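Local coordinates for protein tyrosyl-tRNA synthetase (Aeropyrum pernix, PDB 2CYA) that probably attaches tyrosine to tRNA(Tyr) in two steps, activating it with ATP to Tyr-AMP and then passing it to the acceptor end of the tRNA, at residues L29-I40 / D172-G183; D68-W76 / R111-A121. All blocks are in the same frame, centred on the assembly; numbering follows the deposited sequence.

Both contacts belong to the parallel part of one mixed sheet of the class I synthetase nucleotide-binding fold, in which strand order runs 180-184, 37-42, 68-73, 113-116. Contact 1 pairs the first two of these strands and contact 2 the last two; strands 37-42 and 68-73 are neighbours, so the two pairings form one continuous surface, their centres about 14 Å apart. The seam between them is closed by probable backbone hydrogen bonds, Leu-72 N to Ile-40 O at 2.8 Å and Asp-68 N to Ile-36 O at 2.8 Å. Tyr-39 and Asp-172 of contact 1 are predicted to bind L-tyrosine, and Leu-72 of contact 2 packs on both.

Contact 1 of 2, residues L29-I40 / D172-G183; sequences LLASGARIKGYI and DIFYMDLDIALG
Lys-37 and Asp-179 open a short run of parallel strand pairing with a reciprocal grip. Asp-179 OD2 takes the Lys-37 N-H on its anti lone pair, 2.9 Å away and almost straight at 170°. With CG anti to its carbonyl carbon (chi1 -62°), the Asp-179 carboxylate is turned to the Lys-37 amide. Lys-37 O in turn accepts from two successive amides, Asp-179 N at 2.8 Å and Ile-180 N at 3.1 Å. The ladder continues with Tyr-39 N to Ile-180 O and Leu-182 N to Tyr-39 O.

Charged groups gather at the start of the pairing. The extended Lys-37 chain runs past the Asp-177 carbonyl, CD close to its O, and its NZ makes a long salt bridge, 3.8 Å, to Asp-177 OD2, which also pairs with Lys-204. Asp-177 itself, with positive phi, is the C-prime residue of the Schellman motif that ends helix 161-175.

Apolar packing falls in two places. At the start of the strands, Ile-36 CG2 meets Ile-180 CD1 at 3.7 Å, and Leu-29 CD1, from helix 23-32, lies against Asp-179 CB. On the face of Tyr-39, Met-176 CE touches Tyr-39 CD1 at 3.3 Å, and its SD makes an oblique Met-aromatic contact, 5.1 Å from the centre of the Tyr-39 ring. Ile-173 CG1 also meets the ring obliquely; Ala-181 CB sits at the ring edge.

One water, in the ring plane, connects Tyr-39 OH with Asp-172 OD2, to which it donates. Asp-172 OD1 is bonded to Tyr-126.

The strand pairing thus brings Tyr-39 and the end of helix 161-175 together: apolar groups hold the phenol ring while the water links its hydroxyl to Asp-172, consistent with the predicted role of both residues in the tyrosine pocket.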
loop_
_atom_site.group_PDB
_atom_site.type_symbol
_atom_site.label_atom_id
_atom_site.label_comp_id
_atom_site.label_asym_id
_atom_site.label_seq_id
_atom_site.Cartn_x
_atom_site.Cartn_y
_atom_site.Cartn_z
ATOM N N LEU A 29 2.614 29.673 -12.385
ATOM C CA LEU A 29 1.522 28.870 -12.948
ATOM C C LEU A 29 0.439 29.807 -13.483
ATOM O O LEU A 29 -0.081 29.635 -14.598
ATOM C CB LEU A 29 0.907 27.949 -11.876
ATOM C CG LEU A 29 1.633 26.643 -11.538
ATOM C CD1 LEU A 29 0.929 25.931 -10.359
ATOM C CD2 LEU A 29 1.643 25.745 -12.792
ATOM N N LEU A 30 0.088 30.800 -12.681
ATOM C CA LEU A 30 -0.933 31.746 -13.125
ATOM C C LEU A 30 -0.496 32.462 -14.396
ATOM O O LEU A 30 -1.291 32.648 -15.314
ATOM C CB LEU A 30 -1.230 32.769 -12.022
ATOM C CG LEU A 30 -1.843 32.162 -10.754
ATOM C CD1 LEU A 30 -1.872 33.191 -9.646
ATOM C CD2 LEU A 30 -3.250 31.650 -11.082
ATOM N N ALA A 31 0.771 32.840 -14.459
ATOM C CA ALA A 31 1.283 33.562 -15.626
ATOM C C ALA A 31 1.351 32.771 -16.927
ATOM O O ALA A 31 1.326 33.369 -18.007
ATOM C CB ALA A 31 2.667 34.153 -15.319
ATOM N N SER A 32 1.432 31.442 -16.841
ATOM C CA SER A 32 1.538 30.604 -18.039
ATOM C C SER A 32 0.276 30.587 -18.900
ATOM O O SER A 32 0.329 30.291 -20.092
ATOM C CB SER A 32 1.918 29.166 -17.650
ATOM O OG SER A 32 0.914 28.545 -16.870
ATOM N N GLY A 33 -0.863 30.907 -18.297
ATOM C CA GLY A 33 -2.106 30.906 -19.040
ATOM C C GLY A 33 -2.678 29.510 -19.207
ATOM O O GLY A 33 -3.856 29.355 -19.533
ATOM N N ALA A 34 -1.848 28.496 -18.981
ATOM C CA ALA A 34 -2.278 27.100 -19.096
ATOM C C ALA A 34 -3.347 26.755 -18.072
ATOM O O ALA A 34 -3.467 27.413 -17.043
ATOM C CB ALA A 34 -1.098 26.179 -18.901
ATOM N N ARG A 35 -4.113 25.708 -18.354
ATOM C CA ARG A 35 -5.155 25.257 -17.437
ATOM C C ARG A 35 -4.476 24.760 -16.176
ATOM O O ARG A 35 -3.458 24.081 -16.227
ATOM C CB ARG A 35 -5.981 24.133 -18.065
ATOM C CG ARG A 35 -5.134 23.028 -18.680
ATOM C CD ARG A 35 -5.846 22.390 -19.881
ATOM N NE ARG A 35 -4.966 21.491 -20.634
ATOM C CZ ARG A 35 -5.245 21.023 -21.847
ATOM N NH1 ARG A 35 -6.377 21.364 -22.451
ATOM N NH2 ARG A 35 -4.390 20.216 -22.459
ATOM N N ILE A 36 -5.051 25.123 -15.042
ATOM C CA ILE A 36 -4.520 24.741 -13.741
ATOM C C ILE A 36 -5.511 23.832 -13.055
ATOM O O ILE A 36 -6.692 24.151 -13.003
ATOM C CB ILE A 36 -4.328 25.983 -12.874
ATOM C CG1 ILE A 36 -3.367 26.947 -13.582
ATOM C CG2 ILE A 36 -3.854 25.582 -11.487
ATOM C CD1 ILE A 36 -3.034 28.184 -12.772
ATOM N N LYS A 37 -5.039 22.701 -12.534
ATOM C CA LYS A 37 -5.920 21.761 -11.832
ATOM C C LYS A 37 -5.585 21.714 -10.348
ATOM O O LYS A 37 -4.415 21.784 -9.958
ATOM C CB LYS A 37 -5.779 20.356 -12.408
ATOM C CG LYS A 37 -6.089 20.246 -13.882
ATOM C CD LYS A 37 -5.937 18.798 -14.334
ATOM C CE LYS A 37 -6.129 18.661 -15.831
ATOM N NZ LYS A 37 -6.176 17.231 -16.233
ATOM N N GLY A 38 -6.615 21.612 -9.514
ATOM C CA GLY A 38 -6.369 21.563 -8.090
ATOM C C GLY A 38 -7.439 20.746 -7.405
ATOM O O GLY A 38 -8.446 20.383 -8.018
ATOM N N TYR A 39 -7.218 20.438 -6.138
ATOM C CA TYR A 39 -8.213 19.700 -5.381
ATOM C C TYR A 39 -8.000 19.945 -3.910
ATOM O O TYR A 39 -7.068 20.653 -3.516
ATOM C CB TYR A 39 -8.093 18.177 -5.637
ATOM C CG TYR A 39 -7.237 17.402 -4.618
ATOM C CD1 TYR A 39 -7.614 16.117 -4.204
ATOM C CD2 TYR A 39 -6.075 17.948 -4.067
ATOM C CE1 TYR A 39 -6.867 15.400 -3.276
ATOM C CE2 TYR A 39 -5.311 17.238 -3.127
ATOM C CZ TYR A 39 -5.717 15.962 -2.731
ATOM O OH TYR A 39 -5.016 15.258 -1.761
ATOM N N ILE A 40 -8.912 19.382 -3.123
ATOM C CA ILE A 40 -8.790 19.331 -1.677
ATOM C C ILE A 40 -9.282 17.908 -1.400
ATOM O O ILE A 40 -10.213 17.408 -2.065
ATOM C CB ILE A 40 -9.658 20.335 -0.865
ATOM C CG1 ILE A 40 -9.299 20.166 0.622
ATOM C CG2 ILE A 40 -11.142 20.118 -1.106
ATOM C CD1 ILE A 40 -10.016 21.136 1.620
ATOM N N ASP A 172 -2.839 10.434 -4.643
ATOM C CA ASP A 172 -4.105 11.043 -5.040
ATOM C C ASP A 172 -3.789 12.298 -5.856
ATOM O O ASP A 172 -4.393 12.540 -6.905
ATOM C CB ASP A 172 -4.933 11.482 -3.819
ATOM C CG ASP A 172 -5.468 10.322 -3.004
ATOM O OD1 ASP A 172 -5.573 9.198 -3.529
ATOM O OD2 ASP A 172 -5.814 10.545 -1.828
ATOM N N ILE A 173 -2.857 13.102 -5.339
ATOM C CA ILE A 173 -2.429 14.345 -5.983
ATOM C C ILE A 173 -1.821 14.052 -7.351
ATOM O O ILE A 173 -2.200 14.672 -8.339
ATOM C CB ILE A 173 -1.387 15.105 -5.086
ATOM C CG1 ILE A 173 -2.091 15.638 -3.830
ATOM C CG2 ILE A 173 -0.716 16.249 -5.859
ATOM C CD1 ILE A 173 -1.130 16.075 -2.728
ATOM N N PHE A 174 -0.892 13.102 -7.428
ATOM C CA PHE A 174 -0.278 12.807 -8.726
ATOM C C PHE A 174 -1.281 12.167 -9.692
ATOM O O PHE A 174 -1.352 12.540 -10.870
ATOM C CB PHE A 174 0.944 11.879 -8.585
ATOM C CG PHE A 174 2.079 12.446 -7.744
ATOM C CD1 PHE A 174 2.335 13.818 -7.703
ATOM C CD2 PHE A 174 2.939 11.584 -7.053
ATOM C CE1 PHE A 174 3.423 14.322 -6.995
ATOM C CE2 PHE A 174 4.039 12.073 -6.334
ATOM C CZ PHE A 174 4.287 13.441 -6.301
ATOM N N TYR A 175 -2.059 11.207 -9.199
ATOM C CA TYR A 175 -3.032 10.533 -10.050
ATOM C C TYR A 175 -3.995 11.533 -10.697
ATOM O O TYR A 175 -4.334 11.396 -11.871
ATOM C CB TYR A 175 -3.834 9.514 -9.243
ATOM C CG TYR A 175 -4.823 8.724 -10.072
ATOM C CD1 TYR A 175 -4.425 7.579 -10.773
ATOM C CD2 TYR A 175 -6.166 9.107 -10.139
ATOM C CE1 TYR A 175 -5.354 6.828 -11.519
ATOM C CE2 TYR A 175 -7.093 8.371 -10.879
ATOM C CZ TYR A 175 -6.681 7.234 -11.565
ATOM O OH TYR A 175 -7.602 6.516 -12.301
ATOM N N MET A 176 -4.439 12.532 -9.936
ATOM C CA MET A 176 -5.358 13.546 -10.472
ATOM C C MET A 176 -4.651 14.635 -11.268
ATOM O O MET A 176 -5.263 15.633 -11.665
ATOM C CB MET A 176 -6.191 14.151 -9.350
ATOM C CG MET A 176 -7.164 13.140 -8.753
ATOM S SD MET A 176 -8.255 13.830 -7.511
ATOM C CE MET A 176 -7.354 13.458 -6.124
ATOM N N ASP A 177 -3.353 14.441 -11.492
ATOM C CA ASP A 177 -2.572 15.359 -12.309
ATOM C C ASP A 177 -2.733 16.804 -11.864
ATOM O O ASP A 177 -3.011 17.683 -12.673
ATOM C CB ASP A 177 -3.029 15.208 -13.765
ATOM C CG ASP A 177 -2.045 15.819 -14.753
ATOM O OD1 ASP A 177 -0.826 15.604 -14.571
ATOM O OD2 ASP A 177 -2.495 16.491 -15.704
ATOM N N LEU A 178 -2.541 17.042 -10.576
ATOM C CA LEU A 178 -2.729 18.368 -10.012
ATOM C C LEU A 178 -1.537 19.322 -10.000
ATOM O O LEU A 178 -0.379 18.911 -9.801
ATOM C CB LEU A 178 -3.227 18.230 -8.579
ATOM C CG LEU A 178 -4.474 17.384 -8.367
ATOM C CD1 LEU A 178 -4.712 17.316 -6.849
ATOM C CD2 LEU A 178 -5.701 17.982 -9.118
ATOM N N ASP A 179 -1.844 20.605 -10.193
ATOM C CA ASP A 179 -0.831 21.664 -10.127
ATOM C C ASP A 179 -0.888 22.257 -8.717
ATOM O O ASP A 179 0.087 22.845 -8.241
ATOM C CB ASP A 179 -1.151 22.766 -11.139
ATOM C CG ASP A 179 -1.145 22.260 -12.538
ATOM O OD1 ASP A 179 -0.052 21.958 -13.042
ATOM O OD2 ASP A 179 -2.228 22.139 -13.123
ATOM N N ILE A 180 -2.040 22.096 -8.064
ATOM C CA ILE A 180 -2.269 22.635 -6.721
ATOM C C ILE A 180 -2.990 21.702 -5.748
ATOM O O ILE A 180 -3.980 21.068 -6.087
ATOM C CB ILE A 180 -3.135 23.917 -6.767
ATOM C CG1 ILE A 180 -2.459 25.020 -7.582
ATOM C CG2 ILE A 180 -3.386 24.406 -5.352
ATOM C CD1 ILE A 180 -3.404 26.184 -7.861
ATOM N N ALA A 181 -2.513 21.687 -4.515
ATOM C CA ALA A 181 -3.103 20.888 -3.458
ATOM C C ALA A 181 -3.560 21.844 -2.347
ATOM O O ALA A 181 -2.737 22.465 -1.679
ATOM C CB ALA A 181 -2.068 19.905 -2.904
ATOM N N LEU A 182 -4.867 21.984 -2.171
ATOM C CA LEU A 182 -5.396 22.832 -1.114
ATOM C C LEU A 182 -5.686 21.940 0.088
ATOM O O LEU A 182 -6.079 20.786 -0.071
ATOM C CB LEU A 182 -6.699 23.493 -1.569
ATOM C CG LEU A 182 -7.520 24.224 -0.503
ATOM C CD1 LEU A 182 -6.803 25.518 -0.142
ATOM C CD2 LEU A 182 -8.935 24.530 -1.028
ATOM N N GLY A 183 -5.490 22.467 1.287
ATOM C CA GLY A 183 -5.778 21.695 2.472
ATOM C C GLY A 183 -5.479 22.485 3.727
ATOM O O GLY A 183 -4.858 23.553 3.673
HETATM O O HOH W 1 -6.023 12.842 -0.726
#

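Contact 2 of 2, residues D68-W76 / R111-A121; sequences DFSVLEATW and RVRFVDAEELA
Phe-69 O begins the pairing by accepting from Arg-113 N, while its ring receives Val-112 CG1 at the edge. Ser-70 comes next, its OG held side-on by Arg-113 NE and NH2, both 3.0 Å away and close to the guanidinium plane, brought there by a bend at chi3 (56°); Val-115 CG2 lies over one face of that guanidinium. Val-71 exchanges backbone bonds with Arg-113 O and Val-115 N, and on the other face of the sheet its side chain runs beside Phe-114, Val-71 CB to Phe-114 CD2 at 3.8 Å, with CG2 against Val-112 CG1. Leu-72 directs CD1 between Val-115 and Leu-120.

The Glu-73 carboxylate has a salt bridge to Arg-99, and a water donates to both Glu-73 OE1 and Asp-116 OD2, which stand 4.4 Å apart. Glu-73 O accepts Ala-117 N and Thr-75 N from opposite faces of its plane. Thr-75 OG1 lies beside Asp-116 OD1, which caps helix 117-121 through Glu-118 N.

Trp-76 NE1 gives Glu-118 OE1 a 3.0 Å bond in the indole plane, the carboxylate standing perpendicular to the ring, and Ala-121 CB makes a CH-pi contact over the six-membered ring. Ile-131 of the second subunit also packs on this indole.

Strand 113-116, outermost in this chain's main sheet, thus pairs parallel to 68-73 across a beta-alpha-beta crossover through helix 88-104. Arg-99 and the shared water probably ease the Glu-73/Asp-116 pair; Glu-73 O ties the two strand ends, and the Trp-76 to Glu-118 bond joins the first turns of the helices that follow, near the subunit interface.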
loop_
_atom_site.group_PDB
_atom_site.type_symbol
_atom_site.label_atom_id
_atom_site.label_comp_id
_atom_site.label_asym_id
_atom_site.label_seq_id
_atom_site.Cartn_x
_atom_site.Cartn_y
_atom_site.Cartn_z
ATOM N N ASP A 68 -9.361 24.486 -12.337
ATOM C CA ASP A 68 -10.297 23.370 -12.547
ATOM C C ASP A 68 -10.171 22.549 -11.264
ATOM O O ASP A 68 -9.145 21.901 -11.006
ATOM C CB ASP A 68 -9.914 22.531 -13.775
ATOM C CG ASP A 68 -10.364 23.176 -15.098
ATOM O OD1 ASP A 68 -11.566 23.543 -15.230
ATOM O OD2 ASP A 68 -9.524 23.305 -16.015
ATOM N N PHE A 69 -11.235 22.573 -10.472
ATOM C CA PHE A 69 -11.234 21.968 -9.154
ATOM C C PHE A 69 -12.004 20.684 -8.930
ATOM O O PHE A 69 -13.088 20.476 -9.481
ATOM C CB PHE A 69 -11.743 23.016 -8.150
ATOM C CG PHE A 69 -11.125 22.912 -6.794
ATOM C CD1 PHE A 69 -9.855 23.419 -6.559
ATOM C CD2 PHE A 69 -11.785 22.235 -5.764
ATOM C CE1 PHE A 69 -9.236 23.240 -5.308
ATOM C CE2 PHE A 69 -11.176 22.054 -4.517
ATOM C CZ PHE A 69 -9.901 22.552 -4.294
ATOM N N SER A 70 -11.431 19.854 -8.060
ATOM C CA SER A 70 -12.018 18.585 -7.654
ATOM C C SER A 70 -11.980 18.488 -6.136
ATOM O O SER A 70 -11.090 19.045 -5.463
ATOM C CB SER A 70 -11.228 17.390 -8.210
ATOM O OG SER A 70 -11.171 17.393 -9.615
ATOM N N VAL A 71 -12.961 17.794 -5.591
ATOM C CA VAL A 71 -12.983 17.570 -4.159
ATOM C C VAL A 71 -12.880 16.046 -4.057
ATOM O O VAL A 71 -13.678 15.318 -4.656
ATOM C CB VAL A 71 -14.301 18.054 -3.478
ATOM C CG1 VAL A 71 -14.337 17.553 -2.027
ATOM C CG2 VAL A 71 -14.379 19.612 -3.468
ATOM N N LEU A 72 -11.874 15.557 -3.348
ATOM C CA LEU A 72 -11.744 14.107 -3.197
ATOM C C LEU A 72 -12.368 13.676 -1.877
ATOM O O LEU A 72 -11.889 14.053 -0.811
ATOM C CB LEU A 72 -10.271 13.658 -3.213
ATOM C CG LEU A 72 -10.133 12.143 -2.953
ATOM C CD1 LEU A 72 -10.660 11.395 -4.186
ATOM C CD2 LEU A 72 -8.651 11.735 -2.654
ATOM N N GLU A 73 -13.441 12.901 -1.944
ATOM C CA GLU A 73 -14.067 12.407 -0.722
ATOM C C GLU A 73 -13.163 11.239 -0.366
ATOM O O GLU A 73 -13.316 10.150 -0.903
ATOM C CB GLU A 73 -15.508 11.971 -1.027
ATOM C CG GLU A 73 -16.308 13.175 -1.535
ATOM C CD GLU A 73 -17.664 12.848 -2.105
ATOM O OE1 GLU A 73 -17.885 11.686 -2.520
ATOM O OE2 GLU A 73 -18.510 13.779 -2.162
ATOM N N ALA A 74 -12.200 11.499 0.521
ATOM C CA ALA A 74 -11.189 10.516 0.922
ATOM C C ALA A 74 -11.730 9.453 1.860
ATOM O O ALA A 74 -11.296 9.347 3.014
ATOM C CB ALA A 74 -10.020 11.233 1.568
ATOM N N THR A 75 -12.666 8.660 1.349
ATOM C CA THR A 75 -13.318 7.638 2.147
ATOM C C THR A 75 -12.392 6.543 2.650
ATOM O O THR A 75 -12.524 6.114 3.795
ATOM C CB THR A 75 -14.485 6.992 1.375
ATOM O OG1 THR A 75 -13.980 6.319 0.218
ATOM C CG2 THR A 75 -15.506 8.071 0.944
ATOM N N TRP A 76 -11.455 6.100 1.813
ATOM C CA TRP A 76 -10.531 5.056 2.236
ATOM C C TRP A 76 -9.597 5.584 3.328
ATOM O O TRP A 76 -9.221 4.863 4.252
ATOM C CB TRP A 76 -9.743 4.518 1.025
ATOM C CG TRP A 76 -10.567 3.565 0.199
ATOM C CD1 TRP A 76 -11.884 3.700 -0.143
ATOM C CD2 TRP A 76 -10.130 2.325 -0.378
ATOM N NE1 TRP A 76 -12.295 2.623 -0.898
ATOM C CE2 TRP A 76 -11.238 1.763 -1.052
ATOM C CE3 TRP A 76 -8.911 1.634 -0.389
ATOM C CZ2 TRP A 76 -11.163 0.542 -1.726
ATOM C CZ3 TRP A 76 -8.835 0.415 -1.066
ATOM C CH2 TRP A 76 -9.953 -0.114 -1.723
ATOM N N ARG A 111 -19.530 23.609 -10.741
ATOM C CA ARG A 111 -18.225 23.712 -11.376
ATOM C C ARG A 111 -17.169 22.855 -10.671
ATOM O O ARG A 111 -16.009 22.856 -11.066
ATOM C CB ARG A 111 -17.779 25.183 -11.397
ATOM C CG ARG A 111 -18.684 26.089 -12.260
ATOM C CD ARG A 111 -18.351 27.588 -12.120
ATOM N NE ARG A 111 -17.072 27.951 -12.724
ATOM C CZ ARG A 111 -16.480 29.137 -12.588
ATOM N NH1 ARG A 111 -17.051 30.093 -11.861
ATOM N NH2 ARG A 111 -15.314 29.377 -13.182
ATOM N N VAL A 112 -17.574 22.118 -9.637
ATOM C CA VAL A 112 -16.646 21.262 -8.894
ATOM C C VAL A 112 -16.886 19.786 -9.204
ATOM O O VAL A 112 -18.023 19.344 -9.263
ATOM C CB VAL A 112 -16.801 21.445 -7.363
ATOM C CG1 VAL A 112 -15.801 20.550 -6.620
ATOM C CG2 VAL A 112 -16.601 22.900 -6.981
ATOM N N ARG A 113 -15.812 19.028 -9.408
ATOM C CA ARG A 113 -15.940 17.604 -9.661
ATOM C C ARG A 113 -15.719 16.830 -8.351
ATOM O O ARG A 113 -14.618 16.810 -7.796
ATOM C CB ARG A 113 -14.928 17.161 -10.719
ATOM C CG ARG A 113 -15.061 15.695 -11.116
ATOM C CD ARG A 113 -13.933 15.247 -12.061
ATOM N NE ARG A 113 -12.592 15.473 -11.504
ATOM C CZ ARG A 113 -11.628 14.552 -11.472
ATOM N NH1 ARG A 113 -11.849 13.331 -11.957
ATOM N NH2 ARG A 113 -10.431 14.855 -10.980
ATOM N N PHE A 114 -16.781 16.221 -7.837
ATOM C CA PHE A 114 -16.687 15.438 -6.612
ATOM C C PHE A 114 -16.283 14.025 -6.996
ATOM O O PHE A 114 -16.877 13.427 -7.893
ATOM C CB PHE A 114 -18.021 15.437 -5.858
ATOM C CG PHE A 114 -18.314 16.736 -5.161
ATOM C CD1 PHE A 114 -18.941 17.778 -5.836
ATOM C CD2 PHE A 114 -17.932 16.926 -3.838
ATOM C CE1 PHE A 114 -19.189 18.999 -5.200
ATOM C CE2 PHE A 114 -18.172 18.142 -3.184
ATOM C CZ PHE A 114 -18.803 19.176 -3.869
ATOM N N VAL A 115 -15.256 13.513 -6.322
ATOM C CA VAL A 115 -14.701 12.190 -6.592
ATOM C C VAL A 115 -14.612 11.380 -5.315
ATOM O O VAL A 115 -14.049 11.846 -4.315
ATOM C CB VAL A 115 -13.257 12.313 -7.153
ATOM C CG1 VAL A 115 -12.764 10.981 -7.695
ATOM C CG2 VAL A 115 -13.204 13.371 -8.206
ATOM N N ASP A 116 -15.172 10.180 -5.340
ATOM C CA ASP A 116 -15.100 9.265 -4.193
ATOM C C ASP A 116 -13.770 8.502 -4.352
ATOM O O ASP A 116 -13.437 8.057 -5.446
ATOM C CB ASP A 116 -16.274 8.267 -4.234
ATOM C CG ASP A 116 -16.312 7.349 -3.016
ATOM O OD1 ASP A 116 -15.288 6.694 -2.713
ATOM O OD2 ASP A 116 -17.364 7.286 -2.356
ATOM N N ALA A 117 -12.996 8.366 -3.281
ATOM C CA ALA A 117 -11.719 7.651 -3.363
ATOM C C ALA A 117 -11.869 6.271 -4.033
ATOM O O ALA A 117 -10.915 5.736 -4.597
ATOM C CB ALA A 117 -11.136 7.490 -1.969
ATOM N N GLU A 118 -13.069 5.701 -3.968
ATOM C CA GLU A 118 -13.324 4.395 -4.564
ATOM C C GLU A 118 -13.006 4.356 -6.054
ATOM O O GLU A 118 -12.589 3.318 -6.572
ATOM C CB GLU A 118 -14.786 3.988 -4.370
ATOM C CG GLU A 118 -15.036 2.522 -4.629
ATOM C CD GLU A 118 -15.481 1.784 -3.383
ATOM O OE1 GLU A 118 -14.886 1.989 -2.291
ATOM O OE2 GLU A 118 -16.433 0.986 -3.500
ATOM N N GLU A 119 -13.209 5.472 -6.744
ATOM C CA GLU A 119 -12.928 5.530 -8.169
ATOM C C GLU A 119 -11.430 5.411 -8.394
ATOM O O GLU A 119 -10.994 4.826 -9.374
ATOM C CB GLU A 119 -13.439 6.839 -8.787
ATOM C CG GLU A 119 -14.899 7.138 -8.482
ATOM C CD GLU A 119 -15.377 8.458 -9.092
ATOM O OE1 GLU A 119 -16.331 9.053 -8.528
ATOM O OE2 GLU A 119 -14.804 8.886 -10.128
ATOM N N LEU A 120 -10.632 5.969 -7.493
ATOM C CA LEU A 120 -9.192 5.860 -7.648
ATOM C C LEU A 120 -8.751 4.442 -7.262
ATOM O O LEU A 120 -7.914 3.838 -7.931
ATOM C CB LEU A 120 -8.484 6.892 -6.760
ATOM C CG LEU A 120 -8.221 8.288 -7.359
ATOM C CD1 LEU A 120 -9.502 8.888 -7.925
ATOM C CD2 LEU A 120 -7.647 9.183 -6.288
ATOM N N ALA A 121 -9.340 3.919 -6.191
ATOM C CA ALA A 121 -9.015 2.597 -5.680
ATOM C C ALA A 121 -9.233 1.476 -6.691
ATOM O O ALA A 121 -8.583 0.432 -6.598
ATOM C CB ALA A 121 -9.832 2.309 -4.398
HETATM O O HOH W 2 -13.563 23.973 -11.247
HETATM O O HOH W 3 -18.402 9.562 -1.143
HETATM O O HOH W 4 -16.383 4.785 -1.078
#